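Serine-rich secreted cell wall anchored (LPXTG-motif ) protein (Lactobacillus reuteri ATCC 53608, PDB 5NXK) probably acts as a surface adhesin, its beta-solenoid binding region helping the gut bacterium to attach to its host. Local coordinates at residues Arg15-Thr20 with Ile36-Arg41; Asn31-Ile36 with Gly60-Asn65; Ile169-Asn174 with Ala209-Glu214; Val235-Ala240 with Glu266-Ser271. One frame throughout, in Å; residues are numbered along the deposited sequence.

Interaction 1. Residues Arg15-Thr20 with Ile36-Arg41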
loop_
_atom_site.group_PDB
_atom_site.type_symbol
_atom_site.label_atom_id
_atom_site.label_comp_id
_atom_site.label_asym_id
_atom_site.label_seq_id
_atom_site.Cartn_x
_atom_site.Cartn_y
_atom_site.Cartn_z
ATOM N N ARG A 15 19.131 -12.915 -0.510
ATOM C CA ARG A 15 18.910 -14.280 -0.969
ATOM C C ARG A 15 19.528 -15.288 -0.012
ATOM O O ARG A 15 19.445 -16.499 -0.234
ATOM C CB ARG A 15 19.454 -14.476 -2.386
ATOM C CG ARG A 15 18.623 -13.753 -3.439
ATOM C CD ARG A 15 19.175 -13.948 -4.838
ATOM N NE ARG A 15 19.270 -15.367 -5.173
ATOM C CZ ARG A 15 18.256 -16.100 -5.622
ATOM N NH1 ARG A 15 17.053 -15.557 -5.776
ATOM N NH2 ARG A 15 18.440 -17.386 -5.899
ATOM N N ASP A 16 20.095 -14.787 1.081
ATOM C CA ASP A 16 20.723 -15.649 2.075
ATOM C C ASP A 16 19.723 -15.887 3.195
ATOM O O ASP A 16 19.409 -14.981 3.961
ATOM C CB ASP A 16 22.009 -15.008 2.609
ATOM C CG ASP A 16 22.726 -15.863 3.662
ATOM O OD1 ASP A 16 22.099 -16.722 4.328
ATOM O OD2 ASP A 16 23.944 -15.648 3.834
ATOM N N ALA A 17 19.267 -17.133 3.302
ATOM C CA ALA A 17 18.135 -17.505 4.153
ATOM C C ALA A 17 18.404 -17.335 5.646
ATOM O O ALA A 17 17.481 -17.391 6.451
ATOM C CB ALA A 17 17.721 -18.941 3.861
ATOM N N SER A 18 19.668 -17.153 6.014
ATOM C CA SER A 18 20.039 -16.981 7.419
ATOM C C SER A 18 20.143 -15.501 7.804
ATOM O O SER A 18 20.282 -15.158 8.979
ATOM C CB SER A 18 21.364 -17.708 7.692
ATOM O OG SER A 18 22.023 -17.204 8.838
ATOM N N ILE A 19 20.066 -14.621 6.809
ATOM C CA ILE A 19 20.228 -13.187 7.046
ATOM C C ILE A 19 18.917 -12.558 7.519
ATOM O O ILE A 19 17.867 -12.755 6.892
ATOM C CB ILE A 19 20.729 -12.457 5.777
ATOM C CG1 ILE A 19 22.164 -12.882 5.457
ATOM C CG2 ILE A 19 20.730 -10.954 5.987
ATOM C CD1 ILE A 19 23.147 -12.590 6.572
ATOM N N THR A 20 18.982 -11.858 8.653
ATOM C CA THR A 20 17.817 -11.186 9.224
ATOM C C THR A 20 17.936 -9.649 9.242
ATOM O O THR A 20 16.923 -8.949 9.218
ATOM C CB THR A 20 17.537 -11.661 10.675
ATOM O OG1 THR A 20 18.622 -11.296 11.535
ATOM C CG2 THR A 20 17.313 -13.163 10.713
ATOM N N ILE A 36 13.159 -13.144 -3.482
ATOM C CA ILE A 36 13.241 -13.856 -2.222
ATOM C C ILE A 36 12.205 -14.972 -2.244
ATOM O O ILE A 36 10.999 -14.717 -2.237
ATOM C CB ILE A 36 12.963 -12.941 -1.021
ATOM C CG1 ILE A 36 13.814 -11.668 -1.094
ATOM C CG2 ILE A 36 13.144 -13.712 0.289
ATOM C CD1 ILE A 36 13.560 -10.698 0.052
ATOM N N ASN A 37 12.672 -16.215 -2.266
ATOM C CA ASN A 37 11.768 -17.355 -2.363
ATOM C C ASN A 37 12.305 -18.565 -1.616
ATOM O O ASN A 37 12.092 -19.708 -2.027
ATOM C CB ASN A 37 11.497 -17.713 -3.826
ATOM C CG ASN A 37 12.758 -18.104 -4.584
ATOM O OD1 ASN A 37 13.856 -18.126 -4.027
ATOM N ND2 ASN A 37 12.593 -18.451 -5.853
ATOM N N ASN A 38 13.018 -18.306 -0.530
ATOM C CA ASN A 38 13.687 -19.373 0.195
ATOM C C ASN A 38 13.114 -19.627 1.581
ATOM O O ASN A 38 13.860 -19.913 2.522
ATOM C CB ASN A 38 15.191 -19.070 0.261
ATOM C CG ASN A 38 15.503 -17.738 0.926
ATOM O OD1 ASN A 38 14.607 -16.946 1.221
ATOM N ND2 ASN A 38 16.790 -17.458 1.101
ATOM N N GLY A 39 11.788 -19.537 1.695
ATOM C CA GLY A 39 11.072 -20.013 2.868
ATOM C C GLY A 39 10.706 -18.935 3.868
ATOM O O GLY A 39 10.478 -17.778 3.492
ATOM N N ASN A 40 10.618 -19.326 5.141
ATOM C CA ASN A 40 10.354 -18.385 6.218
ATOM C C ASN A 40 11.497 -17.392 6.328
ATOM O O ASN A 40 12.656 -17.785 6.399
ATOM C CB ASN A 40 10.173 -19.105 7.562
ATOM C CG ASN A 40 8.883 -19.924 7.631
ATOM O OD1 ASN A 40 7.847 -19.528 7.092
ATOM N ND2 ASN A 40 8.948 -21.077 8.304
ATOM N N ARG A 41 11.170 -16.104 6.320
ATOM C CA ARG A 41 12.181 -15.057 6.408
ATOM C C ARG A 41 11.688 -13.936 7.296
ATOM O O ARG A 41 10.517 -13.560 7.261
ATOM C CB ARG A 41 12.548 -14.501 5.027
ATOM C CG ARG A 41 13.256 -15.490 4.103
ATOM C CD ARG A 41 14.624 -15.938 4.647
ATOM N NE ARG A 41 15.588 -14.845 4.812
ATOM C CZ ARG A 41 16.254 -14.276 3.808
ATOM N NH1 ARG A 41 16.044 -14.678 2.561
ATOM N NH2 ARG A 41 17.122 -13.295 4.041
HETATM O O HOH W 1 15.552 -13.989 7.742
#

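Interaction 2. Residues Asn31-Ile36 with Gly60-Asn65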
loop_
_atom_site.group_PDB
_atom_site.type_symbol
_atom_site.label_atom_id
_atom_site.label_comp_id
_atom_site.label_asym_id
_atom_site.label_seq_id
_atom_site.Cartn_x
_atom_site.Cartn_y
_atom_site.Cartn_z
ATOM N N ASN A 31 19.590 -2.699 -11.085
ATOM C CA ASN A 31 19.292 -2.889 -12.501
ATOM C C ASN A 31 18.440 -4.136 -12.720
ATOM O O ASN A 31 17.816 -4.315 -13.772
ATOM C CB ASN A 31 20.586 -2.981 -13.306
ATOM C CG ASN A 31 21.423 -1.716 -13.202
ATOM O OD1 ASN A 31 22.525 -1.732 -12.657
ATOM N ND2 ASN A 31 20.888 -0.608 -13.703
ATOM N N ASN A 32 18.396 -4.984 -11.703
ATOM C CA ASN A 32 17.596 -6.196 -11.766
ATOM C C ASN A 32 16.680 -6.306 -10.551
ATOM O O ASN A 32 16.964 -5.719 -9.509
ATOM C CB ASN A 32 18.523 -7.407 -11.828
ATOM C CG ASN A 32 19.420 -7.380 -13.040
ATOM O OD1 ASN A 32 18.976 -7.610 -14.162
ATOM N ND2 ASN A 32 20.690 -7.040 -12.825
ATOM N N ALA A 33 15.586 -7.048 -10.686
ATOM C CA ALA A 33 14.758 -7.378 -9.531
ATOM C C ALA A 33 15.477 -8.432 -8.697
ATOM O O ALA A 33 16.177 -9.280 -9.241
ATOM C CB ALA A 33 13.379 -7.884 -9.962
ATOM N N ILE A 34 15.302 -8.377 -7.384
ATOM C CA ILE A 34 15.853 -9.391 -6.489
ATOM C C ILE A 34 14.723 -10.281 -5.977
ATOM O O ILE A 34 13.779 -9.780 -5.376
ATOM C CB ILE A 34 16.571 -8.753 -5.287
ATOM C CG1 ILE A 34 17.815 -7.986 -5.736
ATOM C CG2 ILE A 34 16.956 -9.812 -4.273
ATOM C CD1 ILE A 34 18.430 -7.150 -4.626
ATOM N N THR A 35 14.813 -11.591 -6.191
ATOM C CA THR A 35 13.757 -12.489 -5.726
ATOM C C THR A 35 14.111 -13.166 -4.407
ATOM O O THR A 35 15.207 -13.686 -4.239
ATOM C CB THR A 35 13.429 -13.585 -6.766
ATOM O OG1 THR A 35 12.875 -12.988 -7.946
ATOM C CG2 THR A 35 12.417 -14.575 -6.201
ATOM N N ILE A 36 13.159 -13.144 -3.482
ATOM C CA ILE A 36 13.241 -13.856 -2.222
ATOM C C ILE A 36 12.205 -14.972 -2.244
ATOM O O ILE A 36 10.999 -14.717 -2.237
ATOM C CB ILE A 36 12.963 -12.941 -1.021
ATOM C CG1 ILE A 36 13.814 -11.668 -1.094
ATOM C CG2 ILE A 36 13.144 -13.712 0.289
ATOM C CD1 ILE A 36 13.560 -10.698 0.052
ATOM N N GLY A 60 11.535 -4.498 -7.952
ATOM C CA GLY A 60 12.649 -4.185 -7.065
ATOM C C GLY A 60 12.962 -5.397 -6.210
ATOM O O GLY A 60 13.910 -6.148 -6.464
ATOM N N ILE A 61 12.163 -5.583 -5.172
ATOM C CA ILE A 61 12.208 -6.814 -4.396
ATOM C C ILE A 61 10.950 -7.622 -4.683
ATOM O O ILE A 61 9.840 -7.108 -4.566
ATOM C CB ILE A 61 12.328 -6.528 -2.894
ATOM C CG1 ILE A 61 13.644 -5.811 -2.614
ATOM C CG2 ILE A 61 12.206 -7.819 -2.083
ATOM C CD1 ILE A 61 13.820 -5.378 -1.183
ATOM N N ILE A 62 11.125 -8.882 -5.069
ATOM C CA ILE A 62 10.004 -9.768 -5.307
ATOM C C ILE A 62 9.953 -10.884 -4.270
ATOM O O ILE A 62 10.855 -11.703 -4.203
ATOM C CB ILE A 62 10.074 -10.404 -6.700
ATOM C CG1 ILE A 62 10.298 -9.328 -7.772
ATOM C CG2 ILE A 62 8.830 -11.262 -6.954
ATOM C CD1 ILE A 62 10.378 -9.868 -9.180
ATOM N N LEU A 63 8.890 -10.905 -3.475
ATOM C CA LEU A 63 8.627 -11.984 -2.525
ATOM C C LEU A 63 7.903 -13.059 -3.316
ATOM O O LEU A 63 6.880 -12.784 -3.947
ATOM C CB LEU A 63 7.776 -11.494 -1.350
ATOM C CG LEU A 63 8.255 -10.207 -0.654
ATOM C CD1 LEU A 63 7.370 -9.856 0.547
ATOM C CD2 LEU A 63 9.717 -10.299 -0.239
ATOM N N ASN A 64 8.439 -14.272 -3.334
ATOM C CA ASN A 64 7.888 -15.281 -4.231
ATOM C C ASN A 64 7.993 -16.716 -3.715
ATOM O O ASN A 64 8.300 -17.627 -4.484
ATOM C CB ASN A 64 8.571 -15.156 -5.600
ATOM C CG ASN A 64 7.678 -15.604 -6.749
ATOM O OD1 ASN A 64 6.542 -16.039 -6.546
ATOM N ND2 ASN A 64 8.183 -15.468 -7.969
ATOM N N ASN A 65 7.745 -16.919 -2.421
ATOM C CA ASN A 65 7.682 -18.279 -1.884
ATOM C C ASN A 65 6.622 -19.076 -2.619
ATOM O O ASN A 65 5.541 -18.567 -2.925
ATOM C CB ASN A 65 7.400 -18.263 -0.382
ATOM C CG ASN A 65 8.649 -18.010 0.433
ATOM O OD1 ASN A 65 9.754 -18.291 -0.023
ATOM N ND2 ASN A 65 8.485 -17.488 1.644
#

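Interaction 3. Residues Ile169-Asn174 with Ala209-Glu214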
loop_
_atom_site.group_PDB
_atom_site.type_symbol
_atom_site.label_atom_id
_atom_site.label_comp_id
_atom_site.label_asym_id
_atom_site.label_seq_id
_atom_site.Cartn_x
_atom_site.Cartn_y
_atom_site.Cartn_z
ATOM N N ILE A 169 -3.791 -2.645 4.923
ATOM C CA ILE A 169 -2.830 -1.553 5.064
ATOM C C ILE A 169 -3.080 -0.930 6.436
ATOM O O ILE A 169 -4.174 -0.431 6.718
ATOM C CB ILE A 169 -2.969 -0.511 3.947
ATOM C CG1 ILE A 169 -2.690 -1.147 2.583
ATOM C CG2 ILE A 169 -2.013 0.652 4.157
ATOM C CD1 ILE A 169 -2.954 -0.197 1.447
ATOM N N ASN A 170 -2.077 -0.994 7.301
ATOM C CA ASN A 170 -2.244 -0.522 8.668
ATOM C C ASN A 170 -1.358 0.689 8.899
ATOM O O ASN A 170 -0.146 0.592 8.784
ATOM C CB ASN A 170 -1.870 -1.616 9.676
ATOM C CG ASN A 170 -2.684 -2.883 9.504
ATOM O OD1 ASN A 170 -3.914 -2.848 9.467
ATOM N ND2 ASN A 170 -1.989 -4.022 9.387
ATOM N N ILE A 171 -1.950 1.811 9.270
ATOM C CA ILE A 171 -1.180 2.972 9.693
ATOM C C ILE A 171 -0.983 2.818 11.188
ATOM O O ILE A 171 -1.941 2.809 11.958
ATOM C CB ILE A 171 -1.873 4.318 9.360
ATOM C CG1 ILE A 171 -1.807 4.628 7.858
ATOM C CG2 ILE A 171 -1.178 5.470 10.068
ATOM C CD1 ILE A 171 -2.538 3.672 6.952
ATOM N N ALA A 172 0.266 2.657 11.604
ATOM C CA ALA A 172 0.541 2.305 12.990
ATOM C C ALA A 172 0.131 3.407 13.941
ATOM O O ALA A 172 0.058 4.570 13.548
ATOM C CB ALA A 172 2.019 2.002 13.168
ATOM N N GLU A 173 -0.134 3.050 15.193
ATOM C CA GLU A 173 -0.350 4.064 16.213
ATOM C C GLU A 173 0.808 5.058 16.230
ATOM O O GLU A 173 1.959 4.683 16.011
ATOM C CB GLU A 173 -0.573 3.444 17.591
ATOM C CG GLU A 173 0.564 2.667 18.178
ATOM C CD GLU A 173 0.293 2.321 19.638
ATOM O OE1 GLU A 173 -0.559 2.996 20.259
ATOM O OE2 GLU A 173 0.912 1.364 20.151
ATOM N N ASN A 174 0.464 6.331 16.414
ATOM C CA ASN A 174 1.402 7.456 16.449
ATOM C C ASN A 174 2.073 7.766 15.122
ATOM O O ASN A 174 2.869 8.688 15.045
ATOM C CB ASN A 174 2.486 7.211 17.504
ATOM C CG ASN A 174 1.898 6.997 18.870
ATOM O OD1 ASN A 174 1.002 7.722 19.276
ATOM N ND2 ASN A 174 2.352 5.963 19.562
ATOM N N ALA A 209 -2.703 8.309 15.427
ATOM C CA ALA A 209 -1.988 8.378 14.152
ATOM C C ALA A 209 -2.637 9.394 13.234
ATOM O O ALA A 209 -3.770 9.811 13.462
ATOM C CB ALA A 209 -1.953 7.025 13.483
ATOM N N SER A 210 -1.929 9.775 12.180
ATOM C CA SER A 210 -2.512 10.638 11.175
ATOM C C SER A 210 -2.317 10.016 9.790
ATOM O O SER A 210 -1.279 9.405 9.487
ATOM C CB SER A 210 -1.935 12.065 11.258
ATOM O OG SER A 210 -0.790 12.241 10.434
ATOM N N LEU A 211 -3.354 10.137 8.976
ATOM C CA LEU A 211 -3.319 9.696 7.595
ATOM C C LEU A 211 -3.804 10.843 6.740
ATOM O O LEU A 211 -4.917 11.326 6.924
ATOM C CB LEU A 211 -4.190 8.459 7.382
ATOM C CG LEU A 211 -4.366 8.069 5.906
ATOM C CD1 LEU A 211 -3.012 7.734 5.287
ATOM C CD2 LEU A 211 -5.313 6.884 5.750
ATOM N N THR A 212 -2.956 11.298 5.825
ATOM C CA THR A 212 -3.303 12.403 4.952
ATOM C C THR A 212 -3.155 11.987 3.487
ATOM O O THR A 212 -2.070 11.601 3.042
ATOM C CB THR A 212 -2.422 13.635 5.239
ATOM O OG1 THR A 212 -2.543 14.002 6.620
ATOM C CG2 THR A 212 -2.838 14.802 4.375
ATOM N N MET A 213 -4.258 12.048 2.751
ATOM C CA MET A 213 -4.285 11.738 1.327
ATOM C C MET A 213 -5.140 12.778 0.616
ATOM O O MET A 213 -6.281 12.523 0.222
ATOM C CB MET A 213 -4.777 10.304 1.068
ATOM C CG MET A 213 -4.137 9.266 1.978
ATOM S SD MET A 213 -4.204 7.554 1.348
ATOM C CE MET A 213 -5.950 7.275 1.510
ATOM N N GLU A 214 -4.565 13.967 0.474
ATOM C CA GLU A 214 -5.273 15.106 -0.090
ATOM C C GLU A 214 -4.950 15.185 -1.573
ATOM O O GLU A 214 -4.055 15.911 -1.983
ATOM C CB GLU A 214 -4.865 16.382 0.641
ATOM C CG GLU A 214 -5.418 16.420 2.063
ATOM C CD GLU A 214 -4.991 17.656 2.834
ATOM O OE1 GLU A 214 -3.775 17.958 2.869
ATOM O OE2 GLU A 214 -5.871 18.308 3.427
#

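Interaction 4. Residues Val235-Ala240 with Glu266-Ser271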
loop_
_atom_site.group_PDB
_atom_site.type_symbol
_atom_site.label_atom_id
_atom_site.label_comp_id
_atom_site.label_asym_id
_atom_site.label_seq_id
_atom_site.Cartn_x
_atom_site.Cartn_y
_atom_site.Cartn_z
ATOM N N VAL A 235 -10.811 3.727 11.922
ATOM C CA VAL A 235 -10.071 4.870 12.422
ATOM C C VAL A 235 -10.160 4.860 13.951
ATOM O O VAL A 235 -11.233 5.044 14.516
ATOM C CB VAL A 235 -10.627 6.171 11.850
ATOM C CG1 VAL A 235 -9.908 7.378 12.464
ATOM C CG2 VAL A 235 -10.512 6.145 10.327
ATOM N N ASN A 236 -9.035 4.625 14.615
ATOM C CA ASN A 236 -9.030 4.427 16.060
ATOM C C ASN A 236 -9.032 5.734 16.867
ATOM O O ASN A 236 -9.018 6.831 16.294
ATOM C CB ASN A 236 -7.832 3.538 16.457
ATOM C CG ASN A 236 -8.056 2.078 16.095
ATOM O OD1 ASN A 236 -8.707 1.362 16.844
ATOM N ND2 ASN A 236 -7.524 1.633 14.960
ATOM N N GLU A 237 -9.075 5.609 18.191
ATOM C CA GLU A 237 -9.187 6.779 19.063
ATOM C C GLU A 237 -8.124 7.827 18.802
ATOM O O GLU A 237 -6.948 7.503 18.623
ATOM C CB GLU A 237 -9.133 6.405 20.544
ATOM C CG GLU A 237 -10.273 5.536 21.012
ATOM C CD GLU A 237 -10.281 5.372 22.520
ATOM O OE1 GLU A 237 -9.279 5.761 23.166
ATOM O OE2 GLU A 237 -11.279 4.835 23.050
ATOM N N ASN A 238 -8.572 9.079 18.748
ATOM C CA ASN A 238 -7.713 10.249 18.573
ATOM C C ASN A 238 -6.917 10.281 17.277
ATOM O O ASN A 238 -6.036 11.118 17.113
ATOM C CB ASN A 238 -6.762 10.384 19.767
ATOM C CG ASN A 238 -7.507 10.404 21.099
ATOM O OD1 ASN A 238 -8.553 11.039 21.225
ATOM N ND2 ASN A 238 -6.981 9.696 22.088
ATOM N N ALA A 239 -7.238 9.403 16.337
ATOM C CA ALA A 239 -6.586 9.487 15.036
ATOM C C ALA A 239 -7.102 10.704 14.257
ATOM O O ALA A 239 -8.214 11.178 14.491
ATOM C CB ALA A 239 -6.790 8.210 14.242
ATOM N N ALA A 240 -6.255 11.226 13.372
ATOM C CA ALA A 240 -6.578 12.340 12.491
ATOM C C ALA A 240 -6.489 11.876 11.043
ATOM O O ALA A 240 -5.448 11.401 10.593
ATOM C CB ALA A 240 -5.631 13.519 12.735
ATOM N N GLU A 266 -15.589 2.258 10.848
ATOM C CA GLU A 266 -15.705 2.601 12.257
ATOM C C GLU A 266 -14.816 3.794 12.546
ATOM O O GLU A 266 -13.620 3.746 12.309
ATOM C CB GLU A 266 -15.316 1.408 13.143
ATOM C CG GLU A 266 -16.210 0.162 12.950
ATOM C CD GLU A 266 -15.805 -1.039 13.817
ATOM O OE1 GLU A 266 -14.690 -1.575 13.619
ATOM O OE2 GLU A 266 -16.602 -1.452 14.687
ATOM N N LEU A 267 -15.411 4.863 13.056
ATOM C CA LEU A 267 -14.681 6.089 13.357
ATOM C C LEU A 267 -14.760 6.293 14.866
ATOM O O LEU A 267 -15.807 6.665 15.390
ATOM C CB LEU A 267 -15.271 7.287 12.611
ATOM C CG LEU A 267 -15.431 7.147 11.083
ATOM C CD1 LEU A 267 -15.849 8.452 10.417
ATOM C CD2 LEU A 267 -14.152 6.634 10.447
ATOM N N ALA A 268 -13.658 6.066 15.564
ATOM C CA ALA A 268 -13.699 5.954 17.020
ATOM C C ALA A 268 -13.812 7.296 17.727
ATOM O O ALA A 268 -13.491 8.340 17.159
ATOM C CB ALA A 268 -12.444 5.209 17.522
ATOM N N LYS A 269 -14.263 7.266 18.979
ATOM C CA LYS A 269 -14.324 8.486 19.792
ATOM C C LYS A 269 -12.946 9.164 19.826
ATOM O O LYS A 269 -11.903 8.491 19.875
ATOM C CB LYS A 269 -14.859 8.199 21.201
ATOM C CG LYS A 269 -13.959 7.376 22.090
ATOM C CD LYS A 269 -14.402 7.468 23.558
ATOM C CE LYS A 269 -13.723 6.395 24.411
ATOM N NZ LYS A 269 -14.594 5.190 24.550
ATOM N N GLY A 270 -12.954 10.494 19.757
ATOM C CA GLY A 270 -11.738 11.279 19.748
ATOM C C GLY A 270 -11.126 11.451 18.369
ATOM O O GLY A 270 -10.294 12.329 18.171
ATOM N N SER A 271 -11.499 10.605 17.410
ATOM C CA SER A 271 -10.963 10.762 16.054
ATOM C C SER A 271 -11.517 12.008 15.364
ATOM O O SER A 271 -12.606 12.492 15.683
ATOM C CB SER A 271 -11.245 9.520 15.197
ATOM O OG SER A 271 -12.642 9.331 14.971
HETATM O O HOH W 2 -9.112 13.865 20.206
#

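Interaction 1. Residues Arg15-Thr20 with Ile36-Arg41
Arg41 reaches across to the turn Asp16-Ile19 and hydrogen-bonds one of its backbone oxygens, Ile19 O. Its NH2 gives a nearly straight bond to that atom (3.0 Å, 166°), with the oxygen lying in the guanidinium plane. Asp16 O sits over one face of the same group, 2.8 Å from NH2, too poorly angled for a hydrogen bond; it is engaged instead by Ile19 N, closing the type I turn. Ala17 CA packs over that face as well, and Asn38 ND2 lies against Ala17 CB at 3.3 Å. Two bends in the Arg41 chain (chi2 -63°, chi3 -61°) fold the guanidinium back under the turn, where NH1 bonds Asn38 OD1 at 3.0 Å in the amide plane and also Leu14 O. With its orientation fixed in this way, the buried charge is met by the neutral oxygens of Ile19, Leu14 and Asn38. Asp16 OD1 takes the N-H of Ser18 in an Asx turn, which stiffens the loop that Arg41 grips.

Away from this knot the contact loosens. The exposed Arg15 guanidinium comes no nearer to Asn37 OD1 than 4.5 Å, and a water bridges Ile19 O and Arg41 NE.

The loop leaving helix 7-14 is thus fastened, just before strand 21-24, to the corner between strands 34-36 and 41-46, while Ile72 of strand 71-77 packs against Arg41 and Ile36.

Interaction 2. Residues Asn31-Ile36 with Gly60-Asn65
Strands 34-36 and 61-63 run parallel, 4.7 Å apart at closest approach and 23° askew, in the register Ile34-Ile61, Thr35-Ile62 and Ile36-Leu63. Four backbone bonds join them: Ile34 N to Gly60 O, Ile62 N to Ile34 O, Ile36 N to Ile62 O, and Asn64 N to Ile36 O. The first three are almost straight; the last, where the strands end, bends to 158°. The hydrogen-bonding ladder is that of neighbouring coils in a parallel beta-solenoid.

One face carries Ile34, Ile36, Ile61 and Leu63, all buried. The CD1 methyl of Ile36 does the bridging here, touching Ile61 CG2 at 3.8 Å and Leu63 CD2 at 3.9 Å. Its extended chain (chi2 179°) puts the methyl between them; with Leu63 it lies side by side, both side chains pointing the same way, whereas it meets Ile61 at a slant.

The other face, with Thr35 and Ile62, is partly exposed. Ile62 CD1 rests on Ala33 CB at 3.7 Å, just before the strand begins, and Thr35 OG1 stands 4.0 Å from Ile62 CB. At the far end Thr35 CG2 meets Asn64 CB at 3.9 Å.

Helix 7-14 closes this end of the fold, with Leu10, Lys11 and Leu14 against Ile34; Ile72 of strand 71-77 faces Ile36 and Leu63 across the interior, and strand 61-63 pairs onward with strand 90-92.

Interaction 3. Residues Ile169-Asn174 with Ala209-Glu214
Ala209 turns its methyl into the bend that follows strand 168-171, and it shares the largest part of the contact about equally with Ile171. CB approaches Ala172 O to 3.2 Å, a tight fit of methyl against carbonyl, and lies 3.8 Å from Ile171 CG2. The same methyl passes 3.9 Å from Asn174 N, so it touches both the backbone of the bend and the isoleucine branch. The CA atoms of Ala209 and Asn174 are 4.2 Å apart, and Asn174 itself, with a positive phi of 68°, lets the chain swing round towards strand 176-181.

Ser210, next along, contributes its backbone: its carbonyl O lies 4.0 Å from Ile171 CG2. Its CB leads away from segment 169-174, and its OG is hydrogen-bonded to Asn176 ND2.

Such a corner belongs to the parallel beta-solenoid. Strand 168-171 lies in one long parallel sheet and strand 210-214 in another, in the next coil along, so the two meet across the bend between sheets without any backbone hydrogen bond.

Leu211 brings the second apolar touch. With CG anti to the backbone N (chi1 171°), its CD1 comes to 4.2 Å from Ile171 CG1, a looser contact than the one at Ala209. Ile171 therefore reaches both Ala209, just before the strand, and Leu211 within it: CG2 serves the first and CG1 the second. Val177 of strand 176-181 packs against both Ile171 and Leu211. Farther along, Met213 turns inward to Met188 and Leu179, continuing the row of buried side chains away from the bend.

Interaction 4. Residues Val235-Ala240 with Glu266-Ser271
Val235 pairs with Leu267 in a parallel bridge, through two backbone hydrogen bonds: Val235 N gives to Glu266 O and Ala268 N to Val235 O, both at 2.8 Å. The first is close to linear (177°), with the donor nearly in line with the C=O bond; the second bends more, where the chains leave the sheet for their turns. Ala268 CB also lies close to Val235 O.

Beyond the bridge two type II turns, Asn236-Ala239 and Ala268-Ser271, stack on each other. Weak CA-H...O contacts carry the backbone pairing onward, from Asn238 CA to Gly270 O (3.3 Å) and from Ser271 CA to Ala239 O. A water joins Asn238 OD1 to Gly270 O at the exposed outer edge. Gly270, with a positive phi of 86°, brings its CA to 3.5 Å from Asn238 OD1.

Apolar contacts lie at the inner end. Val235 CG2 meets Leu267 CD2 at 3.7 Å, while its other methyl, CG1, rests on Ser271 CB; Val273 packs against both Val235 and Leu267.

Of the polar side chains, Ser271 OG gives a bond to a lone pair of Ala268 O, which also accepts Ser271 N; the hydroxyl bond is modelled unusually short, so its length is doubtful. Glu237 and Lys269 run side by side, pointing the same way, and form a long salt bridge, OE2 to NZ 3.7 Å.

The pairing of these two coils probably rests mainly on backbone bonds and close apolar packing, while the long ion pair at the surface probably adds little more than a weak electrostatic attraction.

How the interactions relate
All four contacts belong to one solenoid, with two near its N-terminal end and two farther along. Interactions 1 and 2 share Ile36, their centres being 12 Å apart; they also meet where Asn65 ND2 lies 2.7 Å from Gly39 O, a probable hydrogen bond that ties the corner of one coil to the next. Interactions 3 and 4 are 11 Å apart between centres and join through strand pairing, with Ala240 N 2.9 Å from Ala209 O. The two pairs are well separated: interactions 2 and 3 lie 27 Å apart, and interactions 1 and 4 about 38 Å, between centres. No ligand marks a binding pocket among them.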